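Local coordinates for protein synthesis inhibitor I (Hordeum vulgare, PDB 4FBC) that belongs to the plant ribosome-inactivating proteins and binds adenosine monophosphate in a pocket, at residues Gly265-Thr268 and Val269-Leu273. The protein carries 3 engineered substitutions. Numbering follows the deposited sequence.
Sequences GGLT and VAKAL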
ATOM      1  N   GLY A 265     -13.563  14.840  17.871  1.00 23.74           N
ATOM      2  CA  GLY A 265     -14.490  15.694  17.150  1.00 23.37           C
ATOM      3  C   GLY A 265     -14.838  15.199  15.755  1.00 23.60           C
ATOM      4  O   GLY A 265     -15.766  15.708  15.123  1.00 24.72           O
ATOM      5  N   GLY A 266     -14.102  14.201  15.274  1.00 24.52           N
ATOM      6  CA  GLY A 266     -14.364  13.639  13.960  1.00 24.01           C
ATOM      7  C   GLY A 266     -15.226  12.394  14.017  1.00 21.00           C
ATOM      8  O   GLY A 266     -15.718  12.013  15.081  1.00 20.16           O
ATOM      9  N   LEU A 267     -15.413  11.760  12.863  1.00 18.21           N
ATOM     10  CA  LEU A 267     -16.171  10.520  12.778  1.00 19.56           C
ATOM     11  C   LEU A 267     -15.580   9.432  13.662  1.00 17.69           C
ATOM     12  O   LEU A 267     -14.364   9.276  13.753  1.00 18.18           O
ATOM     13  CB  LEU A 267     -16.181  10.011  11.335  1.00 20.12           C
ATOM     14  CG  LEU A 267     -17.026  10.786  10.328  1.00 21.31           C
ATOM     15  CD1 LEU A 267     -16.756  10.281   8.914  1.00 20.96           C
ATOM     16  CD2 LEU A 267     -18.501  10.672  10.659  1.00 22.55           C
ATOM     17  N   THR A 268     -16.453   8.664  14.298  1.00 18.79           N
ATOM     18  CA  THR A 268     -16.031   7.467  15.001  1.00 17.97           C
ATOM     19  C   THR A 268     -15.947   6.335  14.006  1.00 16.22           C
ATOM     20  O   THR A 268     -16.472   6.436  12.891  1.00 16.34           O
ATOM     21  CB  THR A 268     -17.065   7.057  16.046  1.00 15.54           C
ATOM     22  OG1 THR A 268     -18.343   6.915  15.408  1.00 17.23           O
ATOM     23  CG2 THR A 268     -17.154   8.103  17.158  1.00 23.51           C
ATOM     24  N   VAL A 269     -15.309   5.247  14.419  1.00 12.68           N
ATOM     25  CA  VAL A 269     -15.309   4.015  13.640  1.00 15.68           C
ATOM     26  C   VAL A 269     -16.730   3.615  13.239  1.00 17.67           C
ATOM     27  O   VAL A 269     -17.002   3.357  12.055  1.00 16.02           O
ATOM     28  CB  VAL A 269     -14.612   2.878  14.401  1.00 16.07           C
ATOM     29  CG1 VAL A 269     -14.933   1.536  13.777  1.00 15.77           C
ATOM     30  CG2 VAL A 269     -13.098   3.125  14.398  1.00 18.66           C
ATOM     31  N   ALA A 270     -17.646   3.600  14.202  1.00 16.19           N
ATOM     32  CA  ALA A 270     -19.006   3.147  13.912  1.00 15.33           C
ATOM     33  C   ALA A 270     -19.733   4.060  12.931  1.00 14.49           C
ATOM     34  O   ALA A 270     -20.395   3.585  12.003  1.00 14.87           O
ATOM     35  CB  ALA A 270     -19.821   2.984  15.198  1.00 17.96           C
ATOM     36  N   LYS A 271     -19.626   5.367  13.133  1.00 16.49           N
ATOM     37  CA  LYS A 271     -20.335   6.296  12.257  1.00 17.90           C
ATOM     38  C   LYS A 271     -19.756   6.297  10.837  1.00 14.36           C
ATOM     39  O   LYS A 271     -20.508   6.334   9.865  1.00 15.53           O
ATOM     40  CB  LYS A 271     -20.372   7.712  12.843  1.00 17.17           C
ATOM     41  CG  LYS A 271     -21.412   8.619  12.168  1.00 23.67           C
ATOM     42  CD  LYS A 271     -22.816   8.014  12.311  1.00 25.82           C
ATOM     43  CE  LYS A 271     -23.920   8.916  11.768  1.00 32.11           C
ATOM     44  NZ  LYS A 271     -25.284   8.421  12.193  1.00 27.39           N
ATOM     45  N   ALA A 272     -18.433   6.231  10.702  1.00 14.58           N
ATOM     46  CA  ALA A 272     -17.842   6.212   9.362  1.00 16.07           C
ATOM     47  C   ALA A 272     -18.198   4.931   8.618  1.00 16.39           C
ATOM     48  O   ALA A 272     -18.359   4.941   7.398  1.00 16.05           O
ATOM     49  CB  ALA A 272     -16.314   6.394   9.430  1.00 13.09           C
ATOM     50  N   LEU A 273     -18.330   3.822   9.348  1.00 13.91           N
ATOM     51  CA  LEU A 273     -18.701   2.569   8.707  1.00 16.21           C
ATOM     52  C   LEU A 273     -20.180   2.630   8.323  1.00 13.56           C
ATOM     53  O   LEU A 273     -20.584   2.089   7.290  1.00 15.30           O
ATOM     54  CB  LEU A 273     -18.406   1.367   9.619  1.00 17.92           C
ATOM     55  CG  LEU A 273     -16.939   0.915   9.674  1.00 13.42           C
ATOM     56  CD1 LEU A 273     -16.754  -0.199  10.698  1.00 18.09           C
ATOM     57  CD2 LEU A 273     -16.517   0.434   8.305  1.00 15.63           C
TER
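Thr268 caps the start of helix 269-278 by turning its hydroxyl onto the backbone of Lys271, three residues on. With chi1 at 55°, OG1 sits between the residue's own backbone N and carbonyl carbon, where it can accept from Lys271 N; the bond spans 3.0 Å and is close to straight, 162° at the hydrogen. The carbonyl of the same residue begins the helical ladder: Thr268 O receives Ala272 N at 2.9 Å. Leu267, just before the cap, leans its side chain forward onto the first turn. Its CB lies 4.1 Å from Ala272 CB. Beyond CG the two branches part: CD1 packs on that same methyl, Ala272 CB, at 3.9 Å, while CD2 rests 3.9 Å from Lys271 CG. The lysine passes at a slant across the leucine, its chain bent at chi2 (59°), and NZ carries on to a salt bridge with Glu274. The methyl of Ala272 also touches Pro54 and Phe260 of loops. A second N-H of the first turn, that of Val269, is bonded to Glu262 OE2. The Thr268 N-cap is joined by a hydrophobic staple, Leu267 on Ala272, at the protein surface near the C-terminus. A hydroxyl and a carboxylate thus each accept an N-H of the first turn, and the negative charge of Glu262 probably interacts favourably with the helix dipole.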